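Local atomic coordinates of putative uncharacterized protein (Vibrio cholerae, PDB entry 4G7X), a protein that probably serves as the N-terminal domain of the CTXphi phage coat protein pIII, engaging a periplasmic host protein, most likely TolA, during infection of Vibrio cholerae. Residues 34-39 with 94-99; 39-44 with 73-78; 21-26 with 64-69; 30-35 with 52-57. All coordinates share one frame; numbering follows the deposited sequence. Where two conformers were deposited one is given.

Interaction 1 (34-39 with 94-99); sequences QSVLFD and CIYPYC
In the plane of the Phe-38 ring, at its edge, sits CG of Tyr-96. The two side chains run alongside each other in the same direction, with CD2 of Phe-38 3.8 Å from CD2 of Tyr-96 and the ring planes inclined at 56°. One face of the Tyr-96 ring receives CD of Pro-97 near the rim. Tyr-98 meets Phe-38 obliquely, its CD1 3.6 Å from CZ of Phe-38, which completes a cluster of three aromatic rings. The carboxylate of Asp-39 meets the Tyr-98 ring obliquely, OD1 of Asp-39 3.4 Å from CD2 of Tyr-98. Phe-38 takes its middle place because its CG is turned opposite the backbone N (chi1 175°). On the same side of the sheet CG1 of Val-36 presses on CB of Tyr-96 at 3.6 Å, and Cys-94 continues this face with its disulfide to Cys-84; Leu-37 and Ile-95 pair on the other face.

Strands 35-38 and 93-95 are parallel neighbours in the mixed sheet. The chain of bonds starts with Cys-94 N to Ser-35 O, followed by Leu-37 N to Cys-94 O at 3.0 Å. It ends with Tyr-96 N to Leu-37 O at 2.9 Å. Beyond the last bond a water takes over, accepting from Asp-39 N at 2.7 Å and donating to Tyr-96 O. The hydroxyl of Tyr-96 is hydrogen-bonded to Leu-25 O on strand 20-27. Polar pairing is thus mostly left to the backbone and water, while the rings cohere by van der Waals contact.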
loop_
_atom_site.group_PDB
_atom_site.type_symbol
_atom_site.label_atom_id
_atom_site.label_comp_id
_atom_site.label_asym_id
_atom_site.label_seq_id
_atom_site.Cartn_x
_atom_site.Cartn_y
_atom_site.Cartn_z
ATOM N N GLN A 34 3.814 11.569 11.609
ATOM C CA GLN A 34 3.103 12.653 10.924
ATOM C C GLN A 34 3.708 13.032 9.581
ATOM O O GLN A 34 2.993 13.232 8.600
ATOM C CB GLN A 34 3.025 13.887 11.831
ATOM C CG GLN A 34 2.183 13.664 13.083
ATOM C CD GLN A 34 0.714 13.474 12.767
ATOM O OE1 GLN A 34 0.051 14.396 12.294
ATOM N NE2 GLN A 34 0.199 12.280 13.012
ATOM N N SER A 35 5.029 13.134 9.552
ATOM C CA SER A 35 5.749 13.511 8.349
ATOM C C SER A 35 7.003 12.670 8.229
ATOM O O SER A 35 7.699 12.436 9.216
ATOM C CB SER A 35 6.109 14.998 8.370
ATOM O OG SER A 35 4.954 15.826 8.394
ATOM N N VAL A 36 7.274 12.203 7.013
ATOM C CA VAL A 36 8.413 11.340 6.743
ATOM C C VAL A 36 9.111 11.820 5.482
ATOM O O VAL A 36 8.459 12.061 4.459
ATOM C CB VAL A 36 7.988 9.866 6.547
ATOM C CG1 VAL A 36 9.185 8.998 6.175
ATOM C CG2 VAL A 36 7.318 9.320 7.797
ATOM N N LEU A 37 10.429 11.960 5.564
ATOM C CA LEU A 37 11.241 12.187 4.377
ATOM C C LEU A 37 11.560 10.834 3.749
ATOM O O LEU A 37 12.419 10.090 4.235
ATOM C CB LEU A 37 12.502 12.976 4.726
ATOM C CG LEU A 37 13.331 13.498 3.550
ATOM C CD1 LEU A 37 12.520 14.453 2.682
ATOM C CD2 LEU A 37 14.570 14.183 4.100
ATOM N N PHE A 38 10.824 10.516 2.688
ATOM C CA PHE A 38 10.887 9.208 2.056
ATOM C C PHE A 38 11.443 9.354 0.657
ATOM O O PHE A 38 10.820 9.985 -0.204
ATOM C CB PHE A 38 9.493 8.565 2.007
ATOM C CG PHE A 38 9.454 7.257 1.260
ATOM C CD1 PHE A 38 9.071 7.214 -0.081
ATOM C CD2 PHE A 38 9.818 6.073 1.890
ATOM C CE1 PHE A 38 9.045 6.011 -0.773
ATOM C CE2 PHE A 38 9.787 4.867 1.204
ATOM C CZ PHE A 38 9.402 4.837 -0.128
ATOM N N ASP A 39 12.614 8.760 0.439
ATOM C CA ASP A 39 13.279 8.800 -0.861
ATOM C C ASP A 39 13.394 10.247 -1.383
ATOM O O ASP A 39 13.209 10.523 -2.573
ATOM C CB ASP A 39 12.534 7.888 -1.847
ATOM C CG ASP A 39 13.421 7.354 -2.954
ATOM O OD1 ASP A 39 14.653 7.246 -2.766
ATOM O OD2 ASP A 39 12.868 7.029 -4.022
ATOM N N CYS A 94 10.533 11.937 10.822
ATOM C CA CYS A 94 11.741 11.141 10.656
ATOM C C CYS A 94 12.108 10.914 9.197
ATOM O O CYS A 94 11.287 11.124 8.306
ATOM C CB CYS A 94 11.594 9.804 11.400
ATOM S SG CYS A 94 10.160 8.800 10.923
ATOM N N ILE A 95 13.351 10.499 8.969
ATOM C CA ILE A 95 13.835 10.170 7.631
ATOM C C ILE A 95 13.704 8.663 7.435
ATOM O O ILE A 95 14.189 7.885 8.257
ATOM C CB ILE A 95 15.301 10.631 7.445
ATOM C CG1 ILE A 95 15.414 12.142 7.680
ATOM C CG2 ILE A 95 15.824 10.233 6.068
ATOM C CD1 ILE A 95 16.837 12.665 7.713
ATOM N N TYR A 96 13.033 8.242 6.365
ATOM C CA TYR A 96 12.818 6.809 6.150
ATOM C C TYR A 96 14.067 6.107 5.606
ATOM O O TYR A 96 14.754 6.651 4.742
ATOM C CB TYR A 96 11.609 6.543 5.247
ATOM C CG TYR A 96 10.919 5.239 5.590
ATOM C CD1 TYR A 96 10.087 5.146 6.706
ATOM C CD2 TYR A 96 11.118 4.098 4.819
ATOM C CE1 TYR A 96 9.465 3.953 7.039
ATOM C CE2 TYR A 96 10.499 2.901 5.142
ATOM C CZ TYR A 96 9.682 2.832 6.256
ATOM O OH TYR A 96 9.068 1.642 6.571
ATOM N N PRO A 97 14.383 4.907 6.138
ATOM C CA PRO A 97 15.515 4.126 5.618
ATOM C C PRO A 97 15.143 3.271 4.397
ATOM O O PRO A 97 15.193 2.038 4.457
ATOM C CB PRO A 97 15.915 3.251 6.813
ATOM C CG PRO A 97 14.674 3.109 7.624
ATOM C CD PRO A 97 13.818 4.321 7.370
ATOM N N TYR A 98 14.793 3.933 3.296
ATOM C CA TYR A 98 14.361 3.257 2.064
ATOM C C TYR A 98 15.514 2.747 1.185
ATOM O O TYR A 98 16.561 3.396 1.080
ATOM C CB TYR A 98 13.437 4.180 1.254
ATOM C CG TYR A 98 13.150 3.707 -0.158
ATOM C CD1 TYR A 98 12.222 2.692 -0.402
ATOM C CD2 TYR A 98 13.815 4.268 -1.248
ATOM C CE1 TYR A 98 11.962 2.255 -1.693
ATOM C CE2 TYR A 98 13.562 3.838 -2.543
ATOM C CZ TYR A 98 12.635 2.833 -2.759
ATOM O OH TYR A 98 12.384 2.407 -4.044
ATOM N N CYS A 99 15.302 1.581 0.572
ATOM C CA CYS A 99 16.238 0.992 -0.388
ATOM C C CYS A 99 15.471 0.196 -1.444
ATOM O O CYS A 99 14.595 -0.602 -1.095
ATOM C CB CYS A 99 17.248 0.083 0.322
ATOM S SG CYS A 99 18.411 -0.761 -0.780
HETATM O O HOH W 1 14.150 7.356 2.172
#

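Interaction 2 (39-44 with 73-78); sequences DGCMLD and FTQGVS. Unlike the reference sequence in segment 73-78: Thr-74 (reference Ser).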
loop_
_atom_site.group_PDB
_atom_site.type_symbol
_atom_site.label_atom_id
_atom_site.label_comp_id
_atom_site.label_asym_id
_atom_site.label_seq_id
_atom_site.Cartn_x
_atom_site.Cartn_y
_atom_site.Cartn_z
ATOM N N ASP A 39 12.614 8.760 0.439
ATOM C CA ASP A 39 13.279 8.800 -0.861
ATOM C C ASP A 39 13.394 10.247 -1.383
ATOM O O ASP A 39 13.209 10.523 -2.573
ATOM C CB ASP A 39 12.534 7.888 -1.847
ATOM C CG ASP A 39 13.421 7.354 -2.954
ATOM O OD1 ASP A 39 14.653 7.246 -2.766
ATOM O OD2 ASP A 39 12.868 7.029 -4.022
ATOM N N GLY A 40 13.693 11.165 -0.465
ATOM C CA GLY A 40 13.879 12.580 -0.789
ATOM C C GLY A 40 12.610 13.414 -0.834
ATOM O O GLY A 40 12.682 14.627 -0.971
ATOM N N CYS A 41 11.455 12.762 -0.710
ATOM C CA CYS A 41 10.156 13.415 -0.799
ATOM C C CYS A 41 9.507 13.503 0.572
ATOM O O CYS A 41 9.417 12.502 1.284
ATOM C CB CYS A 41 9.245 12.626 -1.738
ATOM S SG CYS A 41 7.676 13.442 -2.116
ATOM N N MET A 42 9.055 14.697 0.943
ATOM C CA MET A 42 8.382 14.866 2.225
ATOM C C MET A 42 6.924 14.436 2.132
ATOM O O MET A 42 6.144 15.007 1.367
ATOM C CB MET A 42 8.481 16.305 2.717
ATOM C CG MET A 42 8.005 16.475 4.153
ATOM S SD MET A 42 9.095 15.727 5.377
ATOM C CE MET A 42 10.422 16.931 5.406
ATOM N N LEU A 43 6.573 13.426 2.921
ATOM C CA LEU A 43 5.232 12.848 2.919
ATOM C C LEU A 43 4.534 13.122 4.232
ATOM O O LEU A 43 5.168 13.097 5.284
ATOM C CB LEU A 43 5.300 11.331 2.716
ATOM C CG LEU A 43 6.125 10.743 1.565
ATOM C CD1 LEU A 43 5.898 9.241 1.468
ATOM C CD2 LEU A 43 5.812 11.413 0.236
ATOM N N ASP A 44 3.225 13.349 4.164
ATOM C CA ASP A 44 2.386 13.502 5.350
ATOM C C ASP A 44 1.365 12.371 5.458
ATOM O O ASP A 44 0.839 11.887 4.456
ATOM C CB ASP A 44 1.638 14.840 5.324
ATOM C CG ASP A 44 2.550 16.044 5.495
ATOM O OD1 ASP A 44 3.726 15.893 5.872
ATOM O OD2 ASP A 44 2.065 17.169 5.254
ATOM N N PHE A 73 2.852 19.779 -0.052
ATOM C CA PHE A 73 3.122 20.837 -1.019
ATOM C C PHE A 73 4.583 21.297 -1.009
ATOM O O PHE A 73 5.210 21.392 -2.059
ATOM C CB PHE A 73 2.170 22.010 -0.758
ATOM C CG PHE A 73 2.400 23.203 -1.641
ATOM C CD1 PHE A 73 2.087 23.162 -3.000
ATOM C CD2 PHE A 73 2.903 24.385 -1.107
ATOM C CE1 PHE A 73 2.291 24.273 -3.809
ATOM C CE2 PHE A 73 3.101 25.499 -1.909
ATOM C CZ PHE A 73 2.796 25.445 -3.259
ATOM N N THR A 74 5.122 21.558 0.178
ATOM C CA THR A 74 6.490 22.057 0.305
ATOM C C THR A 74 7.501 20.925 0.186
ATOM O O THR A 74 7.451 19.953 0.939
ATOM C CB THR A 74 6.686 22.773 1.650
ATOM O OG1 THR A 74 5.768 23.867 1.739
ATOM C CG2 THR A 74 8.113 23.293 1.793
ATOM N N GLN A 75 8.411 21.060 -0.775
ATOM C CA GLN A 75 9.473 20.087 -0.996
ATOM C C GLN A 75 10.836 20.772 -1.014
ATOM O O GLN A 75 10.923 21.989 -1.229
ATOM C CB GLN A 75 9.222 19.317 -2.300
ATOM C CG GLN A 75 7.919 18.522 -2.302
ATOM C CD GLN A 75 7.888 17.428 -1.244
ATOM O OE1 GLN A 75 8.929 16.904 -0.842
ATOM N NE2 GLN A 75 6.690 17.071 -0.796
ATOM N N GLY A 76 11.890 19.996 -0.766
ATOM C CA GLY A 76 13.259 20.499 -0.858
ATOM C C GLY A 76 13.881 20.951 0.446
ATOM O O GLY A 76 15.002 21.448 0.449
ATOM N N VAL A 77 13.155 20.777 1.548
ATOM C CA VAL A 77 13.678 21.076 2.885
ATOM C C VAL A 77 14.498 19.885 3.374
ATOM O O VAL A 77 14.070 18.733 3.250
ATOM C CB VAL A 77 12.540 21.403 3.885
ATOM C CG1 VAL A 77 13.088 21.585 5.295
ATOM C CG2 VAL A 77 11.779 22.649 3.443
ATOM N N SER A 78 15.685 20.165 3.904
ATOM C CA SER A 78 16.539 19.124 4.464
ATOM C C SER A 78 16.566 19.213 5.989
ATOM O O SER A 78 17.372 19.952 6.553
ATOM C CB SER A 78 17.956 19.212 3.892
ATOM O OG SER A 78 18.715 18.087 4.302
HETATM O O HOH W 2 11.572 17.057 -0.366
#
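Gln-75 reaches from its loop to strand 41-48 and grips the backbone of Met-42 at both ends of its amide. OE1 of Gln-75 accepts from Met-42 N at 2.8 Å, on a lone pair and in the carbonyl plane, and the bond is nearly straight at 165°. NE2 of Gln-75 donates to Met-42 O at 3.0 Å, again along a lone pair, with the acceptor only 2° out of the amide plane. The side chain folds back to do this, bent at chi2 (-63°). The amide therefore stands in for a peptide group of an adjoining strand: it pairs with the N-H and C=O of one residue, just beyond the point where strand 64-71 stops. Arg-72, at that point, exchanges a backbone bond with Met-42 and accepts a second bond from Gln-75 NE2, fixing the amide's rotation. CB of Met-42 lies 3.6 Å from the same OE1 of Gln-75, and the rest of the side chain packs on Trp-81. SG of Cys-41, joined to Cys-14, lies 3.9 Å from that OE1 of Gln-75 as well. A water donates to Gln-75 OE1 at 2.7 Å and also to Gly-40 O, and accepts from Gly-76 N.

Interaction 3 (21-26 with 64-69); sequences SHQLLF and YCKGLY
Leu-24 lays its CD1 over one face of the Tyr-69 ring, a CH-pi contact 4.0 Å from the ring centroid and 21° off the normal. The leucine runs nearly perpendicular to the tyrosine side chain, on one face of the antiparallel pair formed by strands 20-27 and 64-71 of the mixed sheet; within the chain, strand 20-27 pairs with 64-71 alone. Phe-26 comes from the opposite direction and presents its ring edge to CE2 of Tyr-69; its own CE2 is 3.4 Å from OH of Tyr-69, and that hydroxyl is hydrogen-bonded to Val-33 O. The Tyr-69 ring leans back along its strand above Gly-67, where no side chain intervenes. Val-36 and Phe-38 of strand 35-38 close over Leu-24.

On the other face CD2 of Leu-25 touches CE1 of Tyr-64 at 3.8 Å. Gln-23 crosses Lys-66, with OE1 of Gln-23 3.5 Å from CD of Lys-66. The lysine sets out between its backbone N and carbonyl carbon (chi1 59°) and then runs fully extended, carrying NZ to a backbone hydrogen bond on the chain of another protein. Ser-21 and His-22 also pair in an antiparallel ladder with a strand of that other chain, so the sheet continues across the interface, consistent with a partner-binding edge.

Six backbone bonds hold the two strands together. His-22 N reaches Tyr-69 O at 2.8 Å, and Leu-24 N meets Gly-67 O at 3.0 Å. At the far end Cys-65 N donates to Phe-26 O at 2.9 Å, from 39° above the carbonyl plane.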
loop_
_atom_site.group_PDB
_atom_site.type_symbol
_atom_site.label_atom_id
_atom_site.label_comp_id
_atom_site.label_asym_id
_atom_site.label_seq_id
_atom_site.Cartn_x
_atom_site.Cartn_y
_atom_site.Cartn_z
ATOM N N SER A 21 -0.640 6.699 -3.090
ATOM C CA SER A 21 -0.398 6.705 -1.655
ATOM C C SER A 21 0.650 5.655 -1.317
ATOM O O SER A 21 0.597 4.543 -1.836
ATOM C CB SER A 21 -1.685 6.367 -0.920
ATOM O OG SER A 21 -2.680 7.346 -1.156
ATOM N N HIS A 22 1.596 6.001 -0.447
ATOM C CA HIS A 22 2.643 5.066 -0.033
ATOM C C HIS A 22 2.386 4.514 1.333
ATOM O O HIS A 22 2.107 5.265 2.266
ATOM C CB HIS A 22 4.003 5.752 -0.058
ATOM C CG HIS A 22 4.628 5.785 -1.421
ATOM N ND1 HIS A 22 4.272 6.682 -2.358
ATOM C CD2 HIS A 22 5.595 4.970 -2.000
ATOM C CE1 HIS A 22 4.981 6.456 -3.480
ATOM N NE2 HIS A 22 5.791 5.412 -3.259
ATOM N N GLN A 23 2.470 3.196 1.471
ATOM C CA GLN A 23 2.416 2.587 2.797
ATOM C C GLN A 23 3.817 2.552 3.382
ATOM O O GLN A 23 4.752 2.078 2.737
ATOM C CB GLN A 23 1.836 1.173 2.761
ATOM C CG GLN A 23 2.015 0.431 4.081
ATOM C CD GLN A 23 1.101 -0.765 4.210
ATOM O OE1 GLN A 23 -0.123 -0.632 4.189
ATOM N NE2 GLN A 23 1.692 -1.945 4.347
ATOM N N LEU A 24 3.952 3.056 4.603
ATOM C CA LEU A 24 5.217 3.001 5.324
ATOM C C LEU A 24 5.053 2.187 6.590
ATOM O O LEU A 24 4.005 2.253 7.240
ATOM C CB LEU A 24 5.712 4.411 5.657
ATOM C CG LEU A 24 6.033 5.318 4.465
ATOM C CD1 LEU A 24 6.471 6.677 4.976
ATOM C CD2 LEU A 24 7.099 4.712 3.567
ATOM N N LEU A 25 6.097 1.432 6.933
ATOM C CA LEU A 25 6.107 0.573 8.117
ATOM C C LEU A 25 6.955 1.164 9.228
ATOM O O LEU A 25 8.018 1.741 8.976
ATOM C CB LEU A 25 6.646 -0.814 7.768
ATOM C CG LEU A 25 5.949 -1.547 6.623
ATOM C CD1 LEU A 25 6.686 -2.841 6.320
ATOM C CD2 LEU A 25 4.477 -1.801 6.909
ATOM N N PHE A 26 6.491 1.003 10.462
ATOM C CA PHE A 26 7.206 1.505 11.633
ATOM C C PHE A 26 7.182 0.458 12.727
ATOM O O PHE A 26 6.439 -0.529 12.649
ATOM C CB PHE A 26 6.579 2.810 12.141
ATOM C CG PHE A 26 6.488 3.879 11.093
ATOM C CD1 PHE A 26 7.569 4.716 10.845
ATOM C CD2 PHE A 26 5.336 4.024 10.329
ATOM C CE1 PHE A 26 7.497 5.695 9.865
ATOM C CE2 PHE A 26 5.258 4.997 9.344
ATOM C CZ PHE A 26 6.338 5.834 9.112
ATOM N N TYR A 64 4.237 -4.476 14.377
ATOM C CA TYR A 64 4.565 -3.305 13.579
ATOM C C TYR A 64 3.376 -2.374 13.440
ATOM O O TYR A 64 2.251 -2.735 13.789
ATOM C CB TYR A 64 5.084 -3.726 12.194
ATOM C CG TYR A 64 4.041 -4.301 11.255
ATOM C CD1 TYR A 64 3.525 -3.533 10.211
ATOM C CD2 TYR A 64 3.592 -5.622 11.390
ATOM C CE1 TYR A 64 2.583 -4.053 9.337
ATOM C CE2 TYR A 64 2.646 -6.150 10.522
ATOM C CZ TYR A 64 2.151 -5.359 9.499
ATOM O OH TYR A 64 1.219 -5.867 8.624
ATOM N N CYS A 65 3.650 -1.175 12.937
ATOM C CA CYS A 65 2.606 -0.223 12.573
ATOM C C CYS A 65 2.752 0.170 11.108
ATOM O O CYS A 65 3.838 0.076 10.526
ATOM C CB CYS A 65 2.669 1.032 13.448
ATOM S SG CYS A 65 2.569 0.738 15.227
ATOM N N LYS A 66 1.648 0.609 10.518
ATOM C CA LYS A 66 1.635 1.037 9.126
ATOM C C LYS A 66 0.753 2.259 8.971
ATOM O O LYS A 66 -0.256 2.405 9.663
ATOM C CB LYS A 66 1.165 -0.091 8.193
ATOM C CG LYS A 66 -0.226 -0.628 8.491
ATOM C CD LYS A 66 -0.630 -1.721 7.509
ATOM C CE LYS A 66 -1.941 -2.370 7.919
ATOM N NZ LYS A 66 -2.420 -3.374 6.925
ATOM N N GLY A 67 1.148 3.128 8.052
ATOM C CA GLY A 67 0.357 4.301 7.688
ATOM C C GLY A 67 0.380 4.531 6.191
ATOM O O GLY A 67 1.276 4.032 5.496
ATOM N N LEU A 68 -0.624 5.256 5.690
ATOM C CA LEU A 68 -0.658 5.708 4.296
ATOM C C LEU A 68 -0.219 7.158 4.217
ATOM O O LEU A 68 -0.655 7.983 5.021
ATOM C CB LEU A 68 -2.059 5.577 3.698
ATOM C CG LEU A 68 -2.509 4.203 3.204
ATOM C CD1 LEU A 68 -3.778 4.338 2.376
ATOM C CD2 LEU A 68 -1.413 3.526 2.396
ATOM N N TYR A 69 0.632 7.456 3.236
ATOM C CA TYR A 69 1.300 8.758 3.111
ATOM C C TYR A 69 1.259 9.315 1.698
ATOM O O TYR A 69 1.356 8.563 0.724
ATOM C CB TYR A 69 2.772 8.630 3.561
ATOM C CG TYR A 69 2.896 8.352 5.039
ATOM C CD1 TYR A 69 3.126 9.384 5.945
ATOM C CD2 TYR A 69 2.740 7.058 5.538
ATOM C CE1 TYR A 69 3.197 9.135 7.311
ATOM C CE2 TYR A 69 2.809 6.800 6.899
ATOM C CZ TYR A 69 3.037 7.837 7.782
ATOM O OH TYR A 69 3.075 7.575 9.142
#

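Interaction 4 (30-35 with 52-57); sequences SPIVQS and FVWSCL
Trp-54 turns its CG opposite the backbone N (chi1 171°), which throws the indole out across Ile-32. In Ile-32 the CG1 arm lies opposite the carbonyl carbon and CG2 opposite the backbone N, so both arms come down on the same indole face. The contact packs the loop leading into strand 35-38 against strand 51-59 of the mixed sheet, through a CH-pi arrangement. CG1 of Ile-32 stands 3.7 Å from the centroid of the five-membered ring of Trp-54, only 8° off its normal. CG2 of Ile-32 is equally near CD2 of Trp-54, at 3.7 Å, and CA of Ile-32 lies over the centre of the indole. Ile-32 and Trp-54 thus pass each other head to tail.

The six-membered end of the indole reaches the loop backbone, with Pro-31 O 3.2 Å from CH2 of Trp-54 and Val-33 N 3.5 Å from CZ3. CG2 of Val-33 adds an apolar touch to CH2 of Trp-54 at 4.1 Å. Cys-65 and Tyr-69 of strand 64-71 also pack on Trp-54, and the disulfide from Cys-56 to Cys-65 ties the two strands beside it.

Before the tryptophan, an inverse gamma turn centred on Val-53 separates it from Phe-52. CD1 of Phe-52 meets CD1 of Ile-32 at 3.9 Å. NE2 of Gln-34 stands over one face of the Phe-52 ring, toward its rim, with the amide plane 86° from that of the ring. Gln-34 is bent at chi2, which lets NE2 donate to Ile-32 O at 2.8 Å from well above the carbonyl plane.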
loop_
_atom_site.group_PDB
_atom_site.type_symbol
_atom_site.label_atom_id
_atom_site.label_comp_id
_atom_site.label_asym_id
_atom_site.label_seq_id
_atom_site.Cartn_x
_atom_site.Cartn_y
_atom_site.Cartn_z
ATOM N N SER A 30 4.642 2.793 17.875
ATOM C CA SER A 30 4.991 4.112 17.363
ATOM C C SER A 30 3.799 5.047 17.512
ATOM O O SER A 30 2.654 4.610 17.387
ATOM C CB SER A 30 5.346 4.041 15.877
ATOM O OG SER A 30 6.596 3.413 15.668
ATOM N N PRO A 31 4.065 6.341 17.763
ATOM C CA PRO A 31 3.004 7.317 17.572
ATOM C C PRO A 31 2.646 7.333 16.092
ATOM O O PRO A 31 3.380 6.765 15.270
ATOM C CB PRO A 31 3.674 8.630 17.968
ATOM C CG PRO A 31 5.106 8.415 17.602
ATOM C CD PRO A 31 5.372 6.986 17.972
ATOM N N ILE A 32 1.527 7.954 15.747
ATOM C CA ILE A 32 1.147 8.078 14.348
ATOM C C ILE A 32 2.115 9.048 13.687
ATOM O O ILE A 32 2.011 10.265 13.848
ATOM C CB ILE A 32 -0.317 8.523 14.175
ATOM C CG1 ILE A 32 -1.250 7.577 14.940
ATOM C CG2 ILE A 32 -0.678 8.557 12.692
ATOM C CD1 ILE A 32 -2.726 7.893 14.799
ATOM N N VAL A 33 3.081 8.492 12.962
ATOM C CA VAL A 33 4.145 9.285 12.364
ATOM C C VAL A 33 3.536 10.289 11.382
ATOM O O VAL A 33 2.799 9.916 10.476
ATOM C CB VAL A 33 5.219 8.375 11.722
ATOM C CG1 VAL A 33 6.296 9.199 11.040
ATOM C CG2 VAL A 33 5.849 7.475 12.782
ATOM N N GLN A 34 3.814 11.569 11.609
ATOM C CA GLN A 34 3.103 12.653 10.924
ATOM C C GLN A 34 3.708 13.032 9.581
ATOM O O GLN A 34 2.993 13.232 8.600
ATOM C CB GLN A 34 3.025 13.887 11.831
ATOM C CG GLN A 34 2.183 13.664 13.083
ATOM C CD GLN A 34 0.714 13.474 12.767
ATOM O OE1 GLN A 34 0.051 14.396 12.294
ATOM N NE2 GLN A 34 0.199 12.280 13.012
ATOM N N SER A 35 5.029 13.134 9.552
ATOM C CA SER A 35 5.749 13.511 8.349
ATOM C C SER A 35 7.003 12.670 8.229
ATOM O O SER A 35 7.699 12.436 9.216
ATOM C CB SER A 35 6.109 14.998 8.370
ATOM O OG SER A 35 4.954 15.826 8.394
ATOM N N PHE A 52 -6.923 9.155 11.008
ATOM C CA PHE A 52 -5.681 8.853 10.307
ATOM C C PHE A 52 -5.725 7.441 9.740
ATOM O O PHE A 52 -6.244 6.525 10.376
ATOM C CB PHE A 52 -4.483 9.025 11.240
ATOM C CG PHE A 52 -4.243 10.449 11.643
ATOM C CD1 PHE A 52 -4.479 10.864 12.950
ATOM C CD2 PHE A 52 -3.808 11.378 10.709
ATOM C CE1 PHE A 52 -4.264 12.187 13.313
ATOM C CE2 PHE A 52 -3.596 12.701 11.063
ATOM C CZ PHE A 52 -3.826 13.107 12.370
ATOM N N VAL A 53 -5.196 7.278 8.532
ATOM C CA VAL A 53 -5.171 5.969 7.885
ATOM C C VAL A 53 -3.917 5.237 8.365
ATOM O O VAL A 53 -2.876 5.239 7.708
ATOM C CB VAL A 53 -5.234 6.080 6.350
ATOM C CG1 VAL A 53 -5.444 4.701 5.740
ATOM C CG2 VAL A 53 -6.356 7.022 5.929
ATOM N N TRP A 54 -4.060 4.612 9.529
ATOM C CA TRP A 54 -2.956 4.113 10.342
ATOM C C TRP A 54 -3.452 2.985 11.192
ATOM O O TRP A 54 -4.558 3.052 11.726
ATOM C CB TRP A 54 -2.455 5.235 11.251
ATOM C CG TRP A 54 -1.463 4.793 12.298
ATOM C CD1 TRP A 54 -1.734 4.196 13.528
ATOM C CD2 TRP A 54 -0.004 4.900 12.237
ATOM N NE1 TRP A 54 -0.577 3.926 14.208
ATOM C CE2 TRP A 54 0.502 4.327 13.490
ATOM C CE3 TRP A 54 0.901 5.393 11.305
ATOM C CZ2 TRP A 54 1.855 4.277 13.777
ATOM C CZ3 TRP A 54 2.265 5.329 11.602
ATOM C CH2 TRP A 54 2.729 4.779 12.806
ATOM N N SER A 55 -2.636 1.945 11.353
ATOM C CA SER A 55 -2.939 0.894 12.323
ATOM C C SER A 55 -1.676 0.191 12.793
ATOM O O SER A 55 -0.664 0.203 12.100
ATOM C CB SER A 55 -3.943 -0.115 11.750
ATOM O OG SER A 55 -3.430 -0.771 10.606
ATOM N N CYS A 56 -1.740 -0.397 13.986
ATOM C CA CYS A 56 -0.659 -1.251 14.485
ATOM C C CYS A 56 -1.169 -2.688 14.602
ATOM O O CYS A 56 -2.314 -2.913 15.015
ATOM C CB CYS A 56 -0.081 -0.728 15.807
ATOM S SG CYS A 56 0.596 0.955 15.708
ATOM N N LEU A 57 -0.319 -3.640 14.220
ATOM C CA LEU A 57 -0.679 -5.056 14.163
ATOM C C LEU A 57 0.349 -5.921 14.886
ATOM O O LEU A 57 1.519 -5.558 14.983
ATOM C CB LEU A 57 -0.780 -5.529 12.710
ATOM C CG LEU A 57 -1.452 -4.641 11.666
ATOM C CD1 LEU A 57 -0.554 -3.469 11.307
ATOM C CD2 LEU A 57 -1.775 -5.458 10.426
#

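Overall arrangement
From the N terminus, segment 21-26 opens interaction 3, which closes on 64-69. Within that loop interaction 4 is nested: it runs from 30-35 to 52-57 and joins the loop before strand 35-38 to strand 51-59. Residues 34 and 35 also start interaction 1, whose loop closes last, at 94-99, and crosses interaction 3. Segment 39-44, which shares Asp-39 with interaction 1, opens interaction 2; this ends at 73-78, lies inside the loop of interaction 1, and crosses both interactions 3 and 4. Together they bind all six strands of the sheet and the loop after strand 64-71, with the disulfide Cys-56 to Cys-65 directly linking interactions 3 and 4.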